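Local structure of multiheme cytochrome cf (Carboxydothermus ferrireducens DSM 11255, 6QVM) at residues 551-556 with 561-566; 475-480 with 557-562. The protein probably passes electrons through a chain of eleven hemes c to extracellular insoluble Fe(III) from its place in the S-layer. All blocks are in the same frame, centred on the assembly; numbering follows the deposited sequence.

Contact 1 of 2, residues 551-556 with 561-566. With HEC (heme c), chain N.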
loop_
_atom_site.group_PDB
_atom_site.type_symbol
_atom_site.label_atom_id
_atom_site.label_comp_id
_atom_site.label_asym_id
_atom_site.label_seq_id
_atom_site.Cartn_x
_atom_site.Cartn_y
_atom_site.Cartn_z
ATOM N N THR A 551 2.147 -4.051 25.105
ATOM C CA THR A 551 1.287 -4.698 26.091
ATOM C C THR A 551 0.539 -3.661 26.918
ATOM O O THR A 551 -0.671 -3.781 27.143
ATOM C CB THR A 551 2.116 -5.608 27.001
ATOM O OG1 THR A 551 2.989 -6.424 26.209
ATOM C CG2 THR A 551 1.215 -6.525 27.836
ATOM N N CYS A 552 1.248 -2.637 27.384
ATOM C CA CYS A 552 0.644 -1.612 28.228
ATOM C C CYS A 552 0.125 -0.425 27.424
ATOM O O CYS A 552 -0.916 0.148 27.760
ATOM C CB CYS A 552 1.651 -1.120 29.273
ATOM S SG CYS A 552 2.208 -2.372 30.453
ATOM N N HIS A 553 0.831 -0.038 26.367
ATOM C CA HIS A 553 0.460 1.153 25.615
ATOM C C HIS A 553 -0.533 0.886 24.496
ATOM O O HIS A 553 -1.185 1.828 24.035
ATOM C CB HIS A 553 1.705 1.820 25.020
ATOM C CG HIS A 553 2.583 2.485 26.033
ATOM N ND1 HIS A 553 2.346 3.761 26.500
ATOM C CD2 HIS A 553 3.710 2.060 26.652
ATOM C CE1 HIS A 553 3.286 4.090 27.369
ATOM N NE2 HIS A 553 4.122 3.073 27.482
ATOM N N MET A 554 -0.657 -0.355 24.031
ATOM C CA MET A 554 -1.573 -0.676 22.934
ATOM C C MET A 554 -2.382 -1.934 23.246
ATOM O O MET A 554 -2.322 -2.921 22.509
ATOM C CB MET A 554 -0.804 -0.837 21.621
ATOM C CG MET A 554 0.069 0.348 21.234
ATOM S SD MET A 554 0.706 0.169 19.555
ATOM C CE MET A 554 -0.782 0.438 18.599
ATOM N N PRO A 555 -3.176 -1.926 24.323
ATOM C CA PRO A 555 -4.011 -3.097 24.607
ATOM C C PRO A 555 -5.085 -3.249 23.547
ATOM O O PRO A 555 -5.695 -2.270 23.115
ATOM C CB PRO A 555 -4.618 -2.785 25.980
ATOM C CG PRO A 555 -3.746 -1.703 26.547
ATOM C CD PRO A 555 -3.342 -0.892 25.356
ATOM N N ASN A 556 -5.293 -4.492 23.115
ATOM C CA ASN A 556 -6.290 -4.827 22.098
ATOM C C ASN A 556 -6.074 -4.050 20.799
ATOM O O ASN A 556 -7.021 -3.790 20.055
ATOM C CB ASN A 556 -7.708 -4.601 22.633
ATOM C CG ASN A 556 -8.013 -5.470 23.836
ATOM O OD1 ASN A 556 -7.773 -6.676 23.823
ATOM N ND2 ASN A 556 -8.540 -4.856 24.889
ATOM N N PHE A 561 -2.267 4.922 23.076
ATOM C CA PHE A 561 -0.954 4.944 23.719
ATOM C C PHE A 561 -1.009 5.429 25.165
ATOM O O PHE A 561 0.006 5.400 25.867
ATOM C CB PHE A 561 0.034 5.791 22.911
ATOM C CG PHE A 561 0.365 5.215 21.563
ATOM C CD1 PHE A 561 1.337 4.239 21.433
ATOM C CD2 PHE A 561 -0.299 5.647 20.428
ATOM C CE1 PHE A 561 1.641 3.704 20.197
ATOM C CE2 PHE A 561 0.002 5.117 19.186
ATOM C CZ PHE A 561 0.974 4.143 19.071
ATOM N N LYS A 562 -2.185 5.838 25.634
ATOM C CA LYS A 562 -2.359 6.212 27.029
ATOM C C LYS A 562 -2.537 4.955 27.871
ATOM O O LYS A 562 -3.380 4.108 27.566
ATOM C CB LYS A 562 -3.567 7.135 27.184
ATOM C CG LYS A 562 -3.468 8.432 26.401
ATOM C CD LYS A 562 -2.401 9.347 26.976
ATOM C CE LYS A 562 -2.308 10.628 26.170
ATOM N NZ LYS A 562 -1.531 11.688 26.867
ATOM N N VAL A 563 -1.744 4.835 28.928
ATOM C CA VAL A 563 -1.737 3.626 29.739
ATOM C C VAL A 563 -2.820 3.728 30.800
ATOM O O VAL A 563 -2.941 4.752 31.485
ATOM C CB VAL A 563 -0.358 3.416 30.382
ATOM C CG1 VAL A 563 -0.208 2.001 30.867
ATOM C CG2 VAL A 563 0.750 3.765 29.406
ATOM N N GLY A 564 -3.614 2.670 30.929
ATOM C CA GLY A 564 -4.457 2.532 32.096
ATOM C C GLY A 564 -3.633 2.228 33.331
ATOM O O GLY A 564 -2.572 1.622 33.276
ATOM N N LYS A 565 -4.139 2.668 34.471
ATOM C CA LYS A 565 -3.465 2.496 35.751
ATOM C C LYS A 565 -4.446 2.003 36.805
ATOM O O LYS A 565 -4.660 2.664 37.820
ATOM C CB LYS A 565 -2.831 3.817 36.167
ATOM C CG LYS A 565 -1.677 4.250 35.266
ATOM C CD LYS A 565 -1.141 5.641 35.598
ATOM C CE LYS A 565 -2.160 6.718 35.270
ATOM N NZ LYS A 565 -1.622 8.083 35.522
ATOM N N PRO A 566 -5.040 0.816 36.624
ATOM C CA PRO A 566 -4.858 -0.110 35.510
ATOM C C PRO A 566 -5.823 0.104 34.327
ATOM O O PRO A 566 -5.508 -0.286 33.193
ATOM C CB PRO A 566 -5.098 -1.457 36.164
ATOM C CG PRO A 566 -6.125 -1.165 37.203
ATOM C CD PRO A 566 -5.861 0.214 37.698
HETATM FE FE HEC N . 5.569 3.046 28.793
HETATM C CHA HEC N . 4.780 6.132 30.009
HETATM C CHB HEC N . 7.230 4.564 26.118
HETATM C CHC HEC N . 6.721 0.029 27.770
HETATM C CHD HEC N . 3.581 1.501 31.180
HETATM N NA HEC N . 5.935 4.961 28.164
HETATM C C1A HEC N . 5.498 6.091 28.828
HETATM C C2A HEC N . 5.935 7.246 28.068
HETATM C C3A HEC N . 6.603 6.818 26.996
HETATM C C4A HEC N . 6.619 5.377 27.037
HETATM C CMA HEC N . 7.230 7.716 25.911
HETATM C CAA HEC N . 5.665 8.714 28.442
HETATM C CBA HEC N . 4.237 8.989 28.019
HETATM C CGA HEC N . 3.728 10.197 28.745
HETATM O O1A HEC N . 2.635 10.106 29.358
HETATM O O2A HEC N . 4.416 11.249 28.708
HETATM N NB HEC N . 6.736 2.417 27.212
HETATM C C1B HEC N . 7.399 3.211 26.291
HETATM C C2B HEC N . 8.307 2.371 25.538
HETATM C C3B HEC N . 8.160 1.105 25.984
HETATM C C4B HEC N . 7.168 1.117 27.051
HETATM C CMB HEC N . 9.212 2.883 24.392
HETATM C CAB HEC N . 8.908 -0.158 25.487
HETATM C CBB HEC N . 10.430 -0.041 25.730
HETATM N NC HEC N . 5.183 1.138 29.356
HETATM C C1C HEC N . 5.793 0.032 28.793
HETATM C C2C HEC N . 5.304 -1.153 29.472
HETATM C C3C HEC N . 4.462 -0.758 30.448
HETATM C C4C HEC N . 4.358 0.693 30.375
HETATM C CMC HEC N . 5.780 -2.594 29.173
HETATM C CAC HEC N . 3.684 -1.655 31.451
HETATM C CBC HEC N . 4.649 -2.419 32.385
HETATM N ND HEC N . 4.360 3.711 30.359
HETATM C C1D HEC N . 3.639 2.881 31.217
HETATM C C2D HEC N . 2.952 3.711 32.176
HETATM C C3D HEC N . 3.313 5.160 31.817
HETATM C C4D HEC N . 4.203 5.063 30.675
HETATM C CMD HEC N . 2.032 3.238 33.318
HETATM C CAD HEC N . 2.826 6.430 32.550
HETATM C CBD HEC N . 2.025 7.275 31.565
HETATM C CGD HEC N . 0.683 7.637 32.149
HETATM O O1D HEC N . -0.345 7.454 31.439
HETATM O O2D HEC N . 0.635 8.104 33.321
HETATM O O HOH W 1 -3.724 2.507 23.438
#
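The carbonyl oxygen of Phe-561 receives a nearly straight hydrogen bond from His-553 ND1, 2.9 Å long with an angle of 174° at the hydrogen, and so takes up the ring nitrogen that faces away from the iron. His-553 closes a CXXCH heme c-binding motif at the end of helix 549-553, and Phe-561 lies in the loop that follows and returns to it. His-553 NE2 binds the heme iron, with His-659 as the other axial ligand, and Cys-552 SG is covalently joined to CAC of the same heme. Because the accepting oxygen lies almost in the imidazole plane, metal and carbonyl together fix the rotation of the ring; a backbone acceptor at ND1 would also be expected to make the imidazole a stronger electron donor to the iron. Val-563 crosses the histidine obliquely: its CG2, anti to the carbonyl carbon, approaches CE1 and ND1 of the ring and also meets the porphyrin, while CG1 lies 3.7 Å from Cys-552 O. Cys-552 O is itself hydrogen-bonded by Ser-594, which also binds the backbone N of Gly-564. A water bridges the two segments, its O donating to His-553 O over 2.7 Å and accepting from Phe-561 N over 2.8 Å. Lys-565 NZ donates a hydrogen bond of 3.2 Å to propionate O2D of the same heme. Where the helix has ended, Met-554 runs alongside Phe-561 in a Met-aromatic contact, its SD 3.7 Å from CE1 and oblique to the ring.

Contact 2 of 2, residues 475-480 with 557-562. With HEC (heme c), chain L; PO4 (phosphate ion), chain T.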
loop_
_atom_site.group_PDB
_atom_site.type_symbol
_atom_site.label_atom_id
_atom_site.label_comp_id
_atom_site.label_asym_id
_atom_site.label_seq_id
_atom_site.Cartn_x
_atom_site.Cartn_y
_atom_site.Cartn_z
ATOM N N THR A 475 4.471 5.303 8.785
ATOM C CA THR A 475 5.687 5.367 9.587
ATOM C C THR A 475 5.959 4.021 10.247
ATOM O O THR A 475 7.106 3.564 10.307
ATOM C CB THR A 475 5.573 6.462 10.645
ATOM O OG1 THR A 475 5.333 7.728 10.017
ATOM C CG2 THR A 475 6.845 6.544 11.464
ATOM N N CYS A 476 4.909 3.364 10.731
ATOM C CA CYS A 476 5.029 2.085 11.413
ATOM C C CYS A 476 4.568 0.897 10.581
ATOM O O CYS A 476 5.076 -0.207 10.780
ATOM C CB CYS A 476 4.236 2.108 12.724
ATOM S SG CYS A 476 4.643 3.462 13.876
ATOM N N HIS A 477 3.627 1.086 9.657
ATOM C CA HIS A 477 3.072 -0.003 8.864
ATOM C C HIS A 477 3.506 0.120 7.413
ATOM O O HIS A 477 3.553 1.220 6.858
ATOM C CB HIS A 477 1.542 -0.013 8.915
ATOM C CG HIS A 477 0.974 -0.191 10.284
ATOM N ND1 HIS A 477 0.736 -1.432 10.838
ATOM C CD2 HIS A 477 0.571 0.716 11.205
ATOM C CE1 HIS A 477 0.224 -1.279 12.047
ATOM N NE2 HIS A 477 0.113 0.014 12.293
ATOM N N SER A 478 3.816 -1.004 6.801
ATOM C CA SER A 478 3.985 -1.005 5.358
ATOM C C SER A 478 2.627 -1.187 4.690
ATOM O O SER A 478 1.857 -2.061 5.101
ATOM C CB SER A 478 4.921 -2.118 4.923
ATOM O OG SER A 478 4.905 -2.256 3.512
ATOM N N PRO A 479 2.296 -0.384 3.674
ATOM C CA PRO A 479 1.030 -0.590 2.961
ATOM C C PRO A 479 1.094 -1.689 1.915
ATOM O O PRO A 479 0.056 -2.029 1.333
ATOM C CB PRO A 479 0.786 0.771 2.301
ATOM C CG PRO A 479 2.158 1.259 2.006
ATOM C CD PRO A 479 3.044 0.770 3.137
ATOM N N HIS A 480 2.271 -2.267 1.680
ATOM C CA HIS A 480 2.495 -3.108 0.518
ATOM C C HIS A 480 2.877 -4.543 0.841
ATOM O O HIS A 480 2.780 -5.396 -0.047
ATOM C CB HIS A 480 3.594 -2.511 -0.374
ATOM C CG HIS A 480 3.236 -1.187 -0.964
ATOM N ND1 HIS A 480 4.139 -0.151 -1.059
ATOM C CD2 HIS A 480 2.078 -0.728 -1.494
ATOM C CE1 HIS A 480 3.557 0.887 -1.630
ATOM N NE2 HIS A 480 2.304 0.564 -1.902
ATOM N N GLY A 557 -4.833 -3.646 20.528
ATOM C CA GLY A 557 -4.532 -2.908 19.316
ATOM C C GLY A 557 -4.886 -1.439 19.347
ATOM O O GLY A 557 -4.777 -0.772 18.311
ATOM N N TYR A 558 -5.298 -0.907 20.494
ATOM C CA TYR A 558 -5.651 0.506 20.566
ATOM C C TYR A 558 -4.424 1.384 20.347
ATOM O O TYR A 558 -3.344 1.115 20.880
ATOM C CB TYR A 558 -6.292 0.830 21.915
ATOM C CG TYR A 558 -7.777 0.562 21.962
ATOM C CD1 TYR A 558 -8.654 1.285 21.168
ATOM C CD2 TYR A 558 -8.304 -0.406 22.803
ATOM C CE1 TYR A 558 -10.010 1.052 21.210
ATOM C CE2 TYR A 558 -9.661 -0.661 22.840
ATOM C CZ TYR A 558 -10.511 0.079 22.047
ATOM O OH TYR A 558 -11.865 -0.157 22.089
ATOM N N HIS A 559 -4.601 2.443 19.554
ATOM C CA HIS A 559 -3.542 3.396 19.248
ATOM C C HIS A 559 -3.654 4.679 20.067
ATOM O O HIS A 559 -3.177 5.730 19.631
ATOM C CB HIS A 559 -3.542 3.739 17.758
ATOM C CG HIS A 559 -3.087 2.617 16.879
ATOM N ND1 HIS A 559 -3.675 1.371 16.893
ATOM C CD2 HIS A 559 -2.103 2.557 15.949
ATOM C CE1 HIS A 559 -3.068 0.587 16.018
ATOM N NE2 HIS A 559 -2.112 1.284 15.428
ATOM N N TYR A 560 -4.294 4.624 21.237
ATOM C CA TYR A 560 -4.323 5.803 22.095
ATOM C C TYR A 560 -2.999 6.008 22.816
ATOM O O TYR A 560 -2.651 7.147 23.143
ATOM C CB TYR A 560 -5.459 5.699 23.113
ATOM C CG TYR A 560 -6.842 5.815 22.509
ATOM C CD1 TYR A 560 -7.379 7.054 22.191
ATOM C CD2 TYR A 560 -7.609 4.685 22.253
ATOM C CE1 TYR A 560 -8.639 7.171 21.634
ATOM C CE2 TYR A 560 -8.873 4.792 21.694
ATOM C CZ TYR A 560 -9.384 6.039 21.395
ATOM O OH TYR A 560 -10.636 6.158 20.843
ATOM N N PHE A 561 -2.267 4.922 23.076
ATOM C CA PHE A 561 -0.954 4.944 23.719
ATOM C C PHE A 561 -1.009 5.429 25.165
ATOM O O PHE A 561 0.006 5.400 25.867
ATOM C CB PHE A 561 0.034 5.791 22.911
ATOM C CG PHE A 561 0.365 5.215 21.563
ATOM C CD1 PHE A 561 1.337 4.239 21.433
ATOM C CD2 PHE A 561 -0.299 5.647 20.428
ATOM C CE1 PHE A 561 1.641 3.704 20.197
ATOM C CE2 PHE A 561 0.002 5.117 19.186
ATOM C CZ PHE A 561 0.974 4.143 19.071
ATOM N N LYS A 562 -2.185 5.838 25.634
ATOM C CA LYS A 562 -2.359 6.212 27.029
ATOM C C LYS A 562 -2.537 4.955 27.871
ATOM O O LYS A 562 -3.380 4.108 27.566
ATOM C CB LYS A 562 -3.567 7.135 27.184
ATOM C CG LYS A 562 -3.468 8.432 26.401
ATOM C CD LYS A 562 -2.401 9.347 26.976
ATOM C CE LYS A 562 -2.308 10.628 26.170
ATOM N NZ LYS A 562 -1.531 11.688 26.867
HETATM FE FE HEC L . -1.019 0.649 13.794
HETATM C CHA HEC L . -1.716 -2.418 15.152
HETATM C CHB HEC L . -3.619 0.273 11.610
HETATM C CHC HEC L . -0.591 3.916 12.751
HETATM C CHD HEC L . 2.049 0.759 15.327
HETATM N NA HEC L . -2.392 -0.814 13.421
HETATM C C1A HEC L . -2.524 -1.999 14.116
HETATM C C2A HEC L . -3.666 -2.708 13.572
HETATM C C3A HEC L . -4.189 -1.964 12.591
HETATM C C4A HEC L . -3.398 -0.761 12.481
HETATM C CMA HEC L . -5.415 -2.335 11.736
HETATM C CAA HEC L . -4.191 -4.071 14.074
HETATM C CBA HEC L . -4.956 -3.772 15.367
HETATM C CGA HEC L . -5.438 -5.042 16.009
HETATM O O1A HEC L . -6.678 -5.247 16.008
HETATM O O2A HEC L . -4.604 -5.839 16.519
HETATM N NB HEC L . -1.909 1.862 12.429
HETATM C C1B HEC L . -3.036 1.524 11.699
HETATM C C2B HEC L . -3.512 2.721 11.043
HETATM C C3B HEC L . -2.667 3.730 11.334
HETATM C C4B HEC L . -1.649 3.205 12.229
HETATM C CMB HEC L . -4.730 2.770 10.106
HETATM C CAB HEC L . -2.753 5.210 10.869
HETATM C CBB HEC L . -4.073 5.900 11.314
HETATM N NC HEC L . 0.494 2.042 13.931
HETATM C C1C HEC L . 0.410 3.365 13.525
HETATM C C2C HEC L . 1.564 4.087 14.029
HETATM C C3C HEC L . 2.266 3.237 14.814
HETATM C C4C HEC L . 1.623 1.928 14.721
HETATM C CMC HEC L . 1.784 5.611 13.845
HETATM C CAC HEC L . 3.594 3.508 15.583
HETATM C CBC HEC L . 3.487 4.657 16.615
HETATM N ND HEC L . 0.004 -0.632 15.041
HETATM C C1D HEC L . 1.270 -0.362 15.560
HETATM C C2D HEC L . 1.664 -1.476 16.382
HETATM C C3D HEC L . 0.496 -2.464 16.331
HETATM C C4D HEC L . -0.500 -1.853 15.484
HETATM C CMD HEC L . 2.987 -1.628 17.154
HETATM C CAD HEC L . 0.408 -3.814 17.063
HETATM C CBD HEC L . -0.512 -3.592 18.263
HETATM C CGD HEC L . -0.534 -4.806 19.157
HETATM O O1D HEC L . -1.603 -5.065 19.772
HETATM O O2D HEC L . 0.508 -5.513 19.248
HETATM P P PO4 T . 7.195 -0.787 1.529
HETATM O O1 PO4 T . 7.032 -2.285 1.680
HETATM O O2 PO4 T . 8.589 -0.381 1.946
HETATM O O3 PO4 T . 6.973 -0.393 0.088
HETATM O O4 PO4 T . 6.204 -0.050 2.398
#
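His-477 and His-559 meet through a metal: their NE2 atoms are 4.0 Å apart with the iron of one heme c between them, 2.0 Å from His-477 NE2 and 2.1 Å from His-559 NE2. This is bis-histidine ligation, in which the proximal ligand comes from a CXXCH motif within a doubled CXXCH family region and the distal one from a loop far along the chain. Cys-476 SG, covalently joined to CAC of the porphyrin, ties the heme to the proximal side. The NE2 of each imidazole lies near the plane of the other, with the ring planes about 30° apart. In the second shell, ND1 of His-477 is hydrogen-bonded to the carbonyl of Lys-487, whereas ND1 of His-559 turns back to Gly-557 O within its own loop, 2.8 Å away but weak, with an angle of only 127°. Glu-396 OE1 accepts from the backbone N-H of His-559. Phe-561 adds an apolar touch at the heme rim, its CZ 3.6 Å from CBC. Beyond the proximal ligand, Ser-478 OG accepts from His-480 N in an ST turn, its hydroxyl set anti to the backbone N (chi1 170°). His-480 ND1 donates to O3 of a phosphate, probably from the crystallisation liquor, at 3.1 Å, while His-480 NE2 ligates the iron of another heme opposite His-355. With both axial positions filled by nitrogen, the iron between His-477 and His-559 has no vacant site for a substrate, consistent with electron transfer rather than small-molecule binding.

Overall arrangement
The two contacts illustrate two ways in which a multiheme cytochrome uses heme to organise its chain. Both are buried, and both draw on the loop between helix 549-553 and strand 567-572, sharing Phe-561 and Lys-562; their centres lie 14 Å apart, and Met-554 CE packs against His-559 CE1. Contact 1 is local and lies farther from the centre of the chain: protein touches protein directly through a hydrogen bond, a bridging water and apolar side chains on one side of its heme. Contact 2 joins segments 77 residues apart and buries little surface, since coordination to iron replaces direct packing. One loop thus backs the axial histidine of one heme and supplies an axial ligand to another.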